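Local coordinates for protein yahD a copper inducible hydrolase (Lactococcus lactis subsp. lactis, PDB 3OG9) that belongs to the alpha/beta hydrolases, is induced by copper, binds D-malate and probably acts as a hydrolase, at residues A[78-81]-A[82-86]; A[87-90]-A[91-95]. One frame throughout, in Å; residues are numbered along the deposited sequence.

Interaction 1 of 2, residues A[78-81]-A[82-86]; sequences SLDE and ETDWL
Leu79 and Thr83 meet one helical turn apart, their side chains crossing at a slant, with the CD1 branch of Leu79 3.8 Å from CG2 of Thr83. Rotation about the first torsion of Thr83 (chi1 58°) sets OG1 between its own backbone N and carbonyl carbon, which brings the hydroxyl to 2.8 Å from Leu79 O. Leu79 O already takes the N-H of Thr83; whether the hydroxyl proton also goes there remains open. Four i to i+4 bonds, from Glu82 N through Trp85 N, define regular alpha-helix here, part of helix 76-97, which packs against strand 45-48 and helix 111-121 of the alpha/beta-hydrolase fold. On another flank the carboxylates of Asp80 and Asp84 are turned 69° against each other, OD1 of Asp80 lying 4.2 Å from OD1 of Asp84. Lys124 NZ, salt-bridged to both OD1 atoms, probably offsets these like charges, and it is also hydrogen-bonded to Thr83 OG1. The first torsion of Glu82 (chi1 -67°) places its CG 4.0 Å from Ser78 OG; a bend at chi2 then turns the carboxylate, whose OE1 pairs with Arg51, and that guanidinium also makes a cation-pi contact with Trp85. Ser78 OG is hydrogen-bonded to Lys62 N.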
loop_
_atom_site.group_PDB
_atom_site.type_symbol
_atom_site.label_atom_id
_atom_site.label_comp_id
_atom_site.label_asym_id
_atom_site.label_seq_id
_atom_site.Cartn_x
_atom_site.Cartn_y
_atom_site.Cartn_z
ATOM N N SER A 78 15.704 -3.717 -7.101
ATOM C CA SER A 78 14.469 -3.543 -7.861
ATOM C C SER A 78 13.487 -2.718 -7.061
ATOM O O SER A 78 12.886 -1.803 -7.613
ATOM C CB SER A 78 13.845 -4.885 -8.241
ATOM O OG SER A 78 12.612 -4.734 -8.933
ATOM N N LEU A 79 13.318 -3.054 -5.783
ATOM C CA LEU A 79 12.403 -2.314 -4.910
ATOM C C LEU A 79 12.762 -0.850 -4.953
ATOM O O LEU A 79 11.904 0.011 -5.096
ATOM C CB LEU A 79 12.422 -2.863 -3.461
ATOM C CG LEU A 79 11.617 -2.090 -2.405
ATOM C CD1 LEU A 79 10.124 -2.100 -2.742
ATOM C CD2 LEU A 79 11.906 -2.578 -0.974
ATOM N N ASP A 80 14.053 -0.555 -4.848
ATOM C CA ASP A 80 14.486 0.851 -4.824
ATOM C C ASP A 80 14.210 1.534 -6.172
ATOM O O ASP A 80 13.652 2.636 -6.203
ATOM C CB ASP A 80 15.974 0.939 -4.430
ATOM C CG ASP A 80 16.458 2.382 -4.307
ATOM O OD1 ASP A 80 15.751 3.221 -3.681
ATOM O OD2 ASP A 80 17.531 2.658 -4.879
ATOM N N GLU A 81 14.533 0.858 -7.280
ATOM C CA GLU A 81 14.323 1.437 -8.613
ATOM C C GLU A 81 12.827 1.686 -8.895
ATOM O O GLU A 81 12.441 2.749 -9.406
ATOM C CB GLU A 81 14.935 0.559 -9.705
ATOM C CG GLU A 81 16.461 0.534 -9.664
ATOM C CD GLU A 81 17.058 -0.754 -10.258
ATOM O OE1 GLU A 81 16.363 -1.456 -11.029
ATOM O OE2 GLU A 81 18.232 -1.067 -9.946
ATOM N N GLU A 82 11.987 0.711 -8.544
ATOM C CA GLU A 82 10.555 0.792 -8.901
ATOM C C GLU A 82 9.840 1.786 -8.010
ATOM O O GLU A 82 8.904 2.472 -8.457
ATOM C CB GLU A 82 9.871 -0.569 -8.825
ATOM C CG GLU A 82 10.379 -1.562 -9.879
ATOM C CD GLU A 82 10.159 -1.055 -11.299
ATOM O OE1 GLU A 82 9.042 -0.603 -11.650
ATOM O OE2 GLU A 82 11.134 -1.082 -12.071
ATOM N N THR A 83 10.285 1.897 -6.763
ATOM C CA THR A 83 9.686 2.925 -5.896
ATOM C C THR A 83 10.089 4.364 -6.295
ATOM O O THR A 83 9.296 5.289 -6.130
ATOM C CB THR A 83 9.869 2.676 -4.410
ATOM O OG1 THR A 83 11.257 2.572 -4.084
ATOM C CG2 THR A 83 9.103 1.382 -3.978
ATOM N N ASP A 84 11.284 4.541 -6.854
ATOM C CA ASP A 84 11.655 5.853 -7.448
ATOM C C ASP A 84 10.747 6.137 -8.624
ATOM O O ASP A 84 10.219 7.257 -8.779
ATOM C CB ASP A 84 13.103 5.885 -7.908
ATOM C CG ASP A 84 14.085 6.064 -6.759
ATOM O OD1 ASP A 84 13.675 6.277 -5.603
ATOM O OD2 ASP A 84 15.281 5.955 -7.031
ATOM N N TRP A 85 10.536 5.114 -9.449
ATOM C CA TRP A 85 9.666 5.247 -10.608
ATOM C C TRP A 85 8.233 5.569 -10.188
ATOM O O TRP A 85 7.619 6.508 -10.710
ATOM C CB TRP A 85 9.671 3.977 -11.476
ATOM C CG TRP A 85 8.583 4.102 -12.529
ATOM C CD1 TRP A 85 8.632 4.835 -13.673
ATOM C CD2 TRP A 85 7.271 3.545 -12.460
ATOM N NE1 TRP A 85 7.434 4.726 -14.361
ATOM C CE2 TRP A 85 6.583 3.944 -13.625
ATOM C CE3 TRP A 85 6.622 2.708 -11.543
ATOM C CZ2 TRP A 85 5.282 3.547 -13.889
ATOM C CZ3 TRP A 85 5.330 2.314 -11.809
ATOM C CH2 TRP A 85 4.669 2.746 -12.973
ATOM N N LEU A 86 7.719 4.812 -9.209
ATOM C CA LEU A 86 6.345 4.993 -8.780
ATOM C C LEU A 86 6.110 6.363 -8.121
ATOM O O LEU A 86 5.114 6.984 -8.370
ATOM C CB LEU A 86 5.901 3.854 -7.840
ATOM C CG LEU A 86 4.426 3.822 -7.393
ATOM C CD1 LEU A 86 3.466 3.823 -8.556
ATOM C CD2 LEU A 86 4.194 2.590 -6.508
#

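Interaction 2 of 2, residues A[87-90]-A[91-95]; sequences TDEV and SLLAE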
loop_
_atom_site.group_PDB
_atom_site.type_symbol
_atom_site.label_atom_id
_atom_site.label_comp_id
_atom_site.label_asym_id
_atom_site.label_seq_id
_atom_site.Cartn_x
_atom_site.Cartn_y
_atom_site.Cartn_z
ATOM N N THR A 87 7.034 6.812 -7.279
ATOM C CA THR A 87 6.875 8.142 -6.676
ATOM C C THR A 87 6.806 9.226 -7.771
ATOM O O THR A 87 5.961 10.115 -7.716
ATOM C CB THR A 87 7.927 8.447 -5.553
ATOM O OG1 THR A 87 7.735 9.786 -5.061
ATOM C CG2 THR A 87 9.325 8.310 -6.060
ATOM N N ASP A 88 7.643 9.102 -8.800
ATOM C CA ASP A 88 7.699 10.099 -9.874
ATOM C C ASP A 88 6.418 9.993 -10.696
ATOM O O ASP A 88 5.847 10.995 -11.105
ATOM C CB ASP A 88 8.941 9.924 -10.757
ATOM C CG ASP A 88 10.224 10.387 -10.065
ATOM O OD1 ASP A 88 10.153 11.087 -9.029
ATOM O OD2 ASP A 88 11.313 10.000 -10.545
ATOM N N GLU A 89 5.942 8.769 -10.897
ATOM C CA GLU A 89 4.723 8.542 -11.646
ATOM C C GLU A 89 3.509 9.095 -10.909
ATOM O O GLU A 89 2.626 9.699 -11.535
ATOM C CB GLU A 89 4.533 7.047 -11.938
ATOM C CG GLU A 89 3.513 6.743 -13.040
ATOM C CD GLU A 89 4.005 7.187 -14.444
ATOM O OE1 GLU A 89 5.216 7.507 -14.582
ATOM O OE2 GLU A 89 3.172 7.236 -15.390
ATOM N N VAL A 90 3.448 8.895 -9.597
ATOM C CA VAL A 90 2.371 9.474 -8.798
ATOM C C VAL A 90 2.349 11.001 -8.931
ATOM O O VAL A 90 1.291 11.581 -9.132
ATOM C CB VAL A 90 2.464 9.044 -7.292
ATOM C CG1 VAL A 90 1.530 9.867 -6.442
ATOM C CG2 VAL A 90 2.152 7.529 -7.163
ATOM N N SER A 91 3.510 11.636 -8.827
ATOM C CA SER A 91 3.604 13.089 -8.924
ATOM C C SER A 91 3.164 13.559 -10.305
ATOM O O SER A 91 2.459 14.580 -10.435
ATOM C CB SER A 91 5.023 13.529 -8.651
ATOM O OG SER A 91 5.294 13.536 -7.259
ATOM N N LEU A 92 3.553 12.805 -11.337
ATOM C CA LEU A 92 3.216 13.183 -12.729
ATOM C C LEU A 92 1.722 13.050 -13.021
ATOM O O LEU A 92 1.096 13.912 -13.703
ATOM C CB LEU A 92 4.060 12.347 -13.696
ATOM C CG LEU A 92 3.924 12.409 -15.213
ATOM C CD1 LEU A 92 5.321 12.369 -15.874
ATOM C CD2 LEU A 92 3.123 11.246 -15.692
ATOM N N LEU A 93 1.121 11.980 -12.513
ATOM C CA LEU A 93 -0.312 11.768 -12.761
ATOM C C LEU A 93 -1.154 12.641 -11.875
ATOM O O LEU A 93 -2.280 13.010 -12.252
ATOM C CB LEU A 93 -0.685 10.291 -12.608
ATOM C CG LEU A 93 -0.028 9.384 -13.661
ATOM C CD1 LEU A 93 -0.315 7.893 -13.395
ATOM C CD2 LEU A 93 -0.421 9.778 -15.093
ATOM N N ALA A 94 -0.629 12.990 -10.702
ATOM C CA ALA A 94 -1.355 13.946 -9.809
ATOM C C ALA A 94 -1.399 15.326 -10.468
ATOM O O ALA A 94 -2.407 16.026 -10.433
ATOM C CB ALA A 94 -0.713 14.021 -8.448
ATOM N N GLU A 95 -0.280 15.687 -11.085
ATOM C CA GLU A 95 -0.174 16.834 -11.967
ATOM C C GLU A 95 -1.237 16.831 -13.078
ATOM O O GLU A 95 -2.055 17.767 -13.184
ATOM C CB GLU A 95 1.217 16.800 -12.595
ATOM C CG GLU A 95 2.095 17.835 -12.071
ATOM C CD GLU A 95 1.628 19.174 -12.581
ATOM O OE1 GLU A 95 1.145 20.001 -11.755
ATOM O OE2 GLU A 95 1.716 19.365 -13.821
HETATM O O HOH W 1 4.885 11.492 -5.329
HETATM O O HOH W 2 8.594 12.527 -7.234
#
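Glu89 and Leu93 touch at a slant across one turn of helix, the CD1 methyl of Leu93 lying 4.0 Å from CG of Glu89. The aliphatic part of the acid thus does the packing, and its bend at chi2 (69°) brings Glu89 OE2 to 4.0 Å from Leu92 CD2, near Leu93 CD1 as well. This oxygen is not left to the leucines alone: it is hydrogen-bonded to Thr5 OG1. The tight side of the contact runs through Val90, Leu93 and Ala94, all buried. Leu93 and Val90 both pack on Ile48 of strand 45-48; Leu93 also touches Leu46, Val90 reaches Met104 and Ile125, and Ala94, its CB 3.2 Å from Val90 O, rests on Val101. The side of Ser91 and Asp88, by contrast, is exposed and hydrated. Ser91 has OG anti to its carbonyl carbon, swung back toward the preceding turn, and water 1 joins it to that turn, lying 2.8 Å from Ser91 OG and donating to Thr87 O at 3.0 Å. The Thr87 carbonyl therefore takes this water in addition to the N-H of Ser91. Water 2 donates to Asp88 OD1 at 2.8 Å and reaches Ser91 OG only weakly. Leu92 is exposed too, although nonpolar. Four successive i to i+4 amide bonds, with N-H...O angles of 149° to 162°, run beneath both sides: the pattern of an amphipathic alpha-helix laid with its nonpolar face on the central sheet of an alpha/beta hydrolase.

In the fold
Interactions 1 and 2 are consecutive lengths of helix 76-97, their centres 13 Å apart, and one runs straight into the other along the same helix. A shared neighbour ties them to the same surroundings: Ile48 of strand 45-48 is met by Trp85 and Leu86 in 82-86 and by Val90 and Leu93 in interaction 2. Only interaction 1 approaches the ligand pocket. The side chain of Leu79 lies about 8 Å from bound D-malate and about 7 Å from the side chains of Asn111 and Asn114, which bind it; Leu79 also touches Phe61, another pocket residue. Interaction 2 lies away from these sites.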